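Local coordinates for protein-tyrosine-phosphatase (Vibrio vulnificus, PDB 7DHF) that probably removes phosphate from phosphotyrosine residues of proteins, as a low-molecular-weight protein tyrosine phosphatase linked to capsular polysaccharide, at residues Arg24-Gln27 and Lys28-Asn32; Tyr124-Ser127 and Lys128-Val132. The protein carries 1 engineered substitution. All coordinates share one frame; numbering follows the deposited sequence. Where two conformers were deposited one is given.

Interaction 1: residues Arg24-Gln27 and Lys28-Asn32; sequences RVLQ and KLLPN
L26 and L30, one helical turn apart, lie side by side and point the same way; in the L26 conformer given here, CD1 of L26 lies 3.7 Å from CD1 of L30. In this conformer L26 has its CG anti to the backbone N (chi1 -162°), whereas CG of L30 lies beside its own N; these opposite choices bring the two branches alongside each other, and both side chains rest on I8 of strand 7-12. On another side of the helix V25 and L29 meet more loosely, CG1 of V25 standing 4.3 Å from CD1 of L29, and both touch A142 of helix 128-146. CG of L29 also sits 3.5 Å from the carbonyl O of V25.

The backbone shows where the helix gives out. K28 N to R24 O (3.0 Å) and L29 N to V25 O (3.2 Å) are ordinary i to i+4 bonds, but the two bonds from L30 N within the turn, to L26 O at 2.8 Å and to Q27 O at 3.3 Å, are weak. L30 is the first residue to leave helical angles, and P31, which has no N-H to give, follows it.

Q27 bends at chi2 (65°), carrying its amide past the helix end; NE2 comes within 3.1 Å of L30 O but is not aimed to bond to it, while its hydrogen bonds run to K33 O from NE2 and from V35 N to OE1. The amide thus ties the last turn to the chain beyond it. This is the C-terminal end of the helix in a beta-alpha-beta crossover, strand 7-12, helix 18-29, strand 34-39, in the parallel-sheet fold of low-molecular-weight phosphatases.

Interaction 2: residues Tyr124-Ser127 and Lys128-Val132; sequences YRQS and KEAFV
S127 turns its OG between its own backbone N and carbonyl carbon (chi1 67°), and F131 sets its CG beside the backbone N (chi1 -75°), which sends the ring back toward the loop. S127 is the N-cap residue of helix 128-146, and its OG lies over the first turn, 3.6 Å from CB of E129. The cap's carbonyl opens the helical bonding: A130 N donates to S127 O at 2.9 Å, bent to 132° at the hydrogen and reaching the oxygen from above the carbonyl plane.

Q126 packs against the same turn, its CB 3.6 Å from CB of A130 and its OE1 equally near that methyl. At the other end of the amide, NE2 bonds to D122 O and makes a weak bond to Y124 O, so the side chain bridges the loop and the helix start. D122 is the predicted proton donor, and its OD1 accepts from Y124 N; the loop entering this helix therefore belongs to the surroundings of the probable active site. K128, extended along its length, pairs with E62 in a salt bridge.

The buried F131 ring contacts M55 and V59 of helix 54-61. Two loop carbonyl oxygens lie at its edge, close to the ring plane: S127 O is 3.4 Å from CD2 of F131, and Q126 O is 3.5 Å from CE2 of the same ring.

How the interactions relate
Interaction 1 comes first along the chain, at the C-terminal end of helix 18-29; interaction 2 follows much later, where the loop after strand 108-110 enters helix 128-146. Their centres are 23 Å apart and their nearest atoms about 10 Å, so they do not touch. Helix 128-146 connects them: it begins in interaction 2, and its later residues A142 and A146 meet side chains of interaction 1. Both lie within the phosphatase family fold, with its four-stranded parallel sheet. Interaction 2 adjoins the predicted proton donor D122, while residues 24-32 close the helix that begins at the predicted active-site R18 and lead toward strand 34-39.

Interaction 1: residues Arg24-Gln27 and Lys28-Asn32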
ATOM      1  N   ARG A  24       3.445  -4.346   4.607  1.00  9.36           N
ATOM      2  CA  ARG A  24       3.984  -5.378   5.485  1.00  8.98           C
ATOM      3  C   ARG A  24       3.978  -6.750   4.819  1.00  9.25           C
ATOM      4  O   ARG A  24       4.895  -7.546   5.039  1.00 10.07           O
ATOM      5  CB  ARG A  24       3.218  -5.392   6.807  1.00  9.71           C
ATOM      6  CG  ARG A  24       3.279  -4.072   7.570  1.00 10.82           C
ATOM      7  CD  ARG A  24       4.697  -3.713   8.005  1.00 11.00           C
ATOM      8  NE  ARG A  24       4.738  -2.438   8.723  1.00 10.57           N
ATOM      9  CZ  ARG A  24       4.498  -2.295  10.025  1.00 10.69           C
ATOM     10  NH1 ARG A  24       4.202  -3.347  10.778  1.00 11.49           N
ATOM     11  NH2 ARG A  24       4.552  -1.092  10.576  1.00 12.35           N
ATOM     12  N   VAL A  25       2.965  -7.045   4.003  1.00  9.16           N
ATOM     13  CA  VAL A  25       2.975  -8.292   3.240  1.00  9.20           C
ATOM     14  C   VAL A  25       4.177  -8.322   2.307  1.00  9.74           C
ATOM     15  O   VAL A  25       4.924  -9.307   2.256  1.00 10.25           O
ATOM     16  CB  VAL A  25       1.650  -8.476   2.478  1.00  9.72           C
ATOM     17  CG1 VAL A  25       1.735  -9.665   1.520  1.00 10.86           C
ATOM     18  CG2 VAL A  25       0.498  -8.667   3.453  1.00 10.06           C
ATOM     19  N   LEU A  26       4.389  -7.234   1.561  1.00 10.16           N
ATOM     20  CA  LEU A  26       5.514  -7.181   0.638  0.52 10.28           C
ATOM     21  C   LEU A  26       6.843  -7.202   1.386  1.00 11.01           C
ATOM     22  O   LEU A  26       7.804  -7.836   0.938  1.00 12.03           O
ATOM     23  CB  LEU A  26       5.397  -5.936  -0.239  0.52 10.86           C
ATOM     24  CG  LEU A  26       6.215  -5.913  -1.530  0.52 10.59           C
ATOM     25  CD1 LEU A  26       5.808  -7.043  -2.468  0.52 11.78           C
ATOM     26  CD2 LEU A  26       6.057  -4.570  -2.226  0.52 10.21           C
ATOM     27  N   GLN A  27       6.917  -6.513   2.528  1.00 10.69           N
ATOM     28  CA  GLN A  27       8.161  -6.487   3.286  1.00 10.72           C
ATOM     29  C   GLN A  27       8.550  -7.889   3.738  1.00 11.08           C
ATOM     30  O   GLN A  27       9.733  -8.248   3.724  1.00 12.08           O
ATOM     31  CB  GLN A  27       8.023  -5.552   4.487  1.00 11.09           C
ATOM     32  CG  GLN A  27       9.307  -5.358   5.280  1.00 11.69           C
ATOM     33  CD  GLN A  27      10.387  -4.667   4.469  1.00 11.96           C
ATOM     34  OE1 GLN A  27      10.492  -3.441   4.476  1.00 12.12           O
ATOM     35  NE2 GLN A  27      11.196  -5.453   3.766  1.00 12.86           N
ATOM     36  N   LYS A  28       7.567  -8.693   4.143  1.00 11.08           N
ATOM     37  CA  LYS A  28       7.853 -10.062   4.562  1.00 11.08           C
ATOM     38  C   LYS A  28       8.359 -10.898   3.393  1.00 11.61           C
ATOM     39  O   LYS A  28       9.247 -11.741   3.564  1.00 12.78           O
ATOM     40  CB  LYS A  28       6.599 -10.685   5.173  1.00 11.81           C
ATOM     41  CG  LYS A  28       6.804 -12.081   5.724  1.00 13.40           C
ATOM     42  CD  LYS A  28       5.519 -12.611   6.334  1.00 15.02           C
ATOM     43  CE  LYS A  28       5.638 -14.070   6.725  1.00 17.03           C
ATOM     44  NZ  LYS A  28       4.316 -14.639   7.113  1.00 18.21           N
ATOM     45  N   LEU A  29       7.814 -10.675   2.196  1.00 11.78           N
ATOM     46  CA  LEU A  29       8.248 -11.413   1.018  1.00 12.46           C
ATOM     47  C   LEU A  29       9.565 -10.902   0.457  1.00 13.31           C
ATOM     48  O   LEU A  29      10.254 -11.649  -0.246  1.00 14.67           O
ATOM     49  CB  LEU A  29       7.197 -11.289  -0.087  1.00 13.66           C
ATOM     50  CG  LEU A  29       5.852 -11.976   0.131  1.00 15.03           C
ATOM     51  CD1 LEU A  29       4.818 -11.439  -0.844  1.00 15.67           C
ATOM     52  CD2 LEU A  29       6.014 -13.477  -0.050  1.00 18.54           C
ATOM     53  N   LEU A  30       9.932  -9.658   0.755  1.00 13.16           N
ATOM     54  CA  LEU A  30      11.118  -9.026   0.182  1.00 12.83           C
ATOM     55  C   LEU A  30      11.976  -8.453   1.300  1.00 13.36           C
ATOM     56  O   LEU A  30      12.109  -7.232   1.440  1.00 12.81           O
ATOM     57  CB  LEU A  30      10.709  -7.939  -0.812  1.00 13.63           C
ATOM     58  CG  LEU A  30      10.050  -8.441  -2.100  1.00 15.38           C
ATOM     59  CD1 LEU A  30       9.503  -7.281  -2.910  1.00 16.32           C
ATOM     60  CD2 LEU A  30      11.036  -9.243  -2.937  1.00 15.91           C
ATOM     61  N   PRO A  31      12.597  -9.318   2.107  1.00 14.43           N
ATOM     62  CA  PRO A  31      13.463  -8.817   3.185  1.00 15.38           C
ATOM     63  C   PRO A  31      14.696  -8.086   2.682  1.00 14.75           C
ATOM     64  O   PRO A  31      15.348  -7.392   3.472  1.00 15.00           O
ATOM     65  CB  PRO A  31      13.830 -10.086   3.965  1.00 17.09           C
ATOM     66  CG  PRO A  31      13.663 -11.200   2.977  1.00 17.26           C
ATOM     67  CD  PRO A  31      12.526 -10.788   2.090  1.00 16.09           C
ATOM     68  N   ASN A  32      15.046  -8.225   1.405  1.00 14.01           N
ATOM     69  CA  ASN A  32      16.170  -7.505   0.822  1.00 14.49           C
ATOM     70  C   ASN A  32      15.756  -6.166   0.221  1.00 13.43           C
ATOM     71  O   ASN A  32      16.547  -5.556  -0.508  1.00 15.46           O
ATOM     72  CB  ASN A  32      16.877  -8.369  -0.227  1.00 16.86           C
ATOM     73  CG  ASN A  32      16.027  -8.611  -1.457  1.00 18.59           C
ATOM     74  OD1 ASN A  32      14.799  -8.572  -1.396  1.00 18.46           O
ATOM     75  ND2 ASN A  32      16.680  -8.870  -2.584  1.00 21.22           N
TER

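Interaction 2: residues Tyr124-Ser127 and Lys128-Val132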
ATOM      1  N   TYR A 124     -12.346   0.012   4.413  1.00 14.21           N
ATOM      2  CA  TYR A 124     -12.566   0.835   5.596  1.00 15.20           C
ATOM      3  C   TYR A 124     -14.049   0.941   5.923  1.00 16.43           C
ATOM      4  O   TYR A 124     -14.881   1.175   5.042  1.00 16.12           O
ATOM      5  CB  TYR A 124     -11.976   2.227   5.362  1.00 15.37           C
ATOM      6  CG  TYR A 124     -11.986   3.127   6.580  1.00 16.89           C
ATOM      7  CD1 TYR A 124     -11.484   2.686   7.798  1.00 16.76           C
ATOM      8  CD2 TYR A 124     -12.463   4.428   6.501  1.00 19.31           C
ATOM      9  CE1 TYR A 124     -11.480   3.508   8.908  1.00 18.27           C
ATOM     10  CE2 TYR A 124     -12.461   5.257   7.606  1.00 20.00           C
ATOM     11  CZ  TYR A 124     -11.967   4.793   8.805  1.00 20.35           C
ATOM     12  OH  TYR A 124     -11.962   5.616   9.907  1.00 22.70           O
ATOM     13  N   ARG A 125     -14.371   0.749   7.203  1.00 17.58           N
ATOM     14  CA  ARG A 125     -15.723   0.891   7.729  1.00 20.72           C
ATOM     15  C   ARG A 125     -16.672  -0.197   7.251  1.00 19.87           C
ATOM     16  O   ARG A 125     -17.895  -0.058   7.382  1.00 23.04           O
ATOM     17  CB  ARG A 125     -16.285   2.292   7.472  1.00 24.91           C
ATOM     18  CG  ARG A 125     -15.631   3.308   8.373  1.00 29.86           C
ATOM     19  CD  ARG A 125     -16.315   4.667   8.344  1.00 34.59           C
ATOM     20  NE  ARG A 125     -15.566   5.692   9.076  1.00 38.18           N
ATOM     21  CZ  ARG A 125     -15.213   5.628  10.361  1.00 40.74           C
ATOM     22  NH1 ARG A 125     -14.534   6.628  10.899  1.00 41.85           N
ATOM     23  NH2 ARG A 125     -15.513   4.581  11.116  1.00 41.45           N
ATOM     24  N   GLN A 126     -16.132  -1.294   6.732  1.00 17.80           N
ATOM     25  CA  GLN A 126     -16.914  -2.462   6.362  1.00 17.45           C
ATOM     26  C   GLN A 126     -16.588  -3.612   7.312  1.00 17.44           C
ATOM     27  O   GLN A 126     -15.726  -3.503   8.188  1.00 17.30           O
ATOM     28  CB  GLN A 126     -16.641  -2.835   4.903  1.00 18.01           C
ATOM     29  CG  GLN A 126     -17.123  -1.786   3.914  1.00 21.21           C
ATOM     30  CD  GLN A 126     -16.397  -1.850   2.590  1.00 26.32           C
ATOM     31  OE1 GLN A 126     -16.537  -2.813   1.836  1.00 27.88           O
ATOM     32  NE2 GLN A 126     -15.604  -0.824   2.302  1.00 28.71           N
ATOM     33  N   SER A 127     -17.299  -4.721   7.133  1.00 17.79           N
ATOM     34  CA  SER A 127     -17.143  -5.872   8.006  1.00 17.48           C
ATOM     35  C   SER A 127     -15.813  -6.574   7.737  1.00 15.50           C
ATOM     36  O   SER A 127     -15.114  -6.300   6.756  1.00 16.11           O
ATOM     37  CB  SER A 127     -18.294  -6.853   7.797  1.00 19.96           C
ATOM     38  OG  SER A 127     -18.227  -7.435   6.509  1.00 22.34           O
ATOM     39  N   LYS A 128     -15.476  -7.514   8.625  1.00 14.56           N
ATOM     40  CA  LYS A 128     -14.238  -8.269   8.472  1.00 14.59           C
ATOM     41  C   LYS A 128     -14.169  -8.952   7.113  1.00 16.30           C
ATOM     42  O   LYS A 128     -13.076  -9.122   6.562  1.00 15.38           O
ATOM     43  CB  LYS A 128     -14.126  -9.320   9.576  1.00 14.38           C
ATOM     44  CG  LYS A 128     -12.871 -10.171   9.483  1.00 15.44           C
ATOM     45  CD  LYS A 128     -12.689 -11.043  10.712  1.00 16.64           C
ATOM     46  CE  LYS A 128     -11.389 -11.821  10.639  1.00 18.70           C
ATOM     47  NZ  LYS A 128     -11.140 -12.617  11.872  1.00 21.70           N
ATOM     48  N   GLU A 129     -15.320  -9.350   6.558  1.00 17.78           N
ATOM     49  CA  GLU A 129     -15.330  -9.981   5.241  1.00 19.45           C
ATOM     50  C   GLU A 129     -14.616  -9.122   4.209  1.00 18.28           C
ATOM     51  O   GLU A 129     -13.867  -9.636   3.369  1.00 18.51           O
ATOM     52  CB  GLU A 129     -16.770 -10.233   4.790  1.00 23.68           C
ATOM     53  CG  GLU A 129     -17.458 -11.393   5.481  1.00 27.83           C
ATOM     54  CD  GLU A 129     -18.778 -11.751   4.826  1.00 32.28           C
ATOM     55  OE1 GLU A 129     -18.756 -12.236   3.675  1.00 34.18           O
ATOM     56  OE2 GLU A 129     -19.836 -11.535   5.455  1.00 35.16           O
ATOM     57  N   ALA A 130     -14.849  -7.808   4.243  1.00 17.54           N
ATOM     58  CA  ALA A 130     -14.197  -6.916   3.288  1.00 16.08           C
ATOM     59  C   ALA A 130     -12.693  -6.876   3.516  1.00 14.23           C
ATOM     60  O   ALA A 130     -11.917  -6.780   2.558  1.00 14.59           O
ATOM     61  CB  ALA A 130     -14.796  -5.514   3.389  1.00 16.78           C
ATOM     62  N   PHE A 131     -12.263  -6.943   4.777  1.00 12.85           N
ATOM     63  CA  PHE A 131     -10.835  -6.968   5.072  1.00 11.31           C
ATOM     64  C   PHE A 131     -10.203  -8.283   4.631  1.00 10.51           C
ATOM     65  O   PHE A 131      -9.051  -8.304   4.180  1.00 10.74           O
ATOM     66  CB  PHE A 131     -10.609  -6.703   6.561  1.00 10.88           C
ATOM     67  CG  PHE A 131     -10.802  -5.264   6.948  1.00 11.15           C
ATOM     68  CD1 PHE A 131      -9.727  -4.394   6.986  1.00 11.17           C
ATOM     69  CD2 PHE A 131     -12.061  -4.779   7.263  1.00 12.20           C
ATOM     70  CE1 PHE A 131      -9.900  -3.071   7.333  1.00 12.89           C
ATOM     71  CE2 PHE A 131     -12.242  -3.454   7.611  1.00 13.18           C
ATOM     72  CZ  PHE A 131     -11.159  -2.599   7.645  1.00 13.32           C
ATOM     73  N   VAL A 132     -10.935  -9.391   4.755  1.00 11.52           N
ATOM     74  CA  VAL A 132     -10.433 -10.672   4.264  1.00 12.96           C
ATOM     75  C   VAL A 132     -10.273 -10.635   2.749  1.00 12.62           C
ATOM     76  O   VAL A 132      -9.281 -11.133   2.202  1.00 13.02           O
ATOM     77  CB  VAL A 132     -11.353 -11.820   4.726  1.00 15.45           C
ATOM     78  CG1 VAL A 132     -10.957 -13.136   4.063  1.00 17.17           C
ATOM     79  CG2 VAL A 132     -11.304 -11.956   6.239  1.00 16.25           C
TER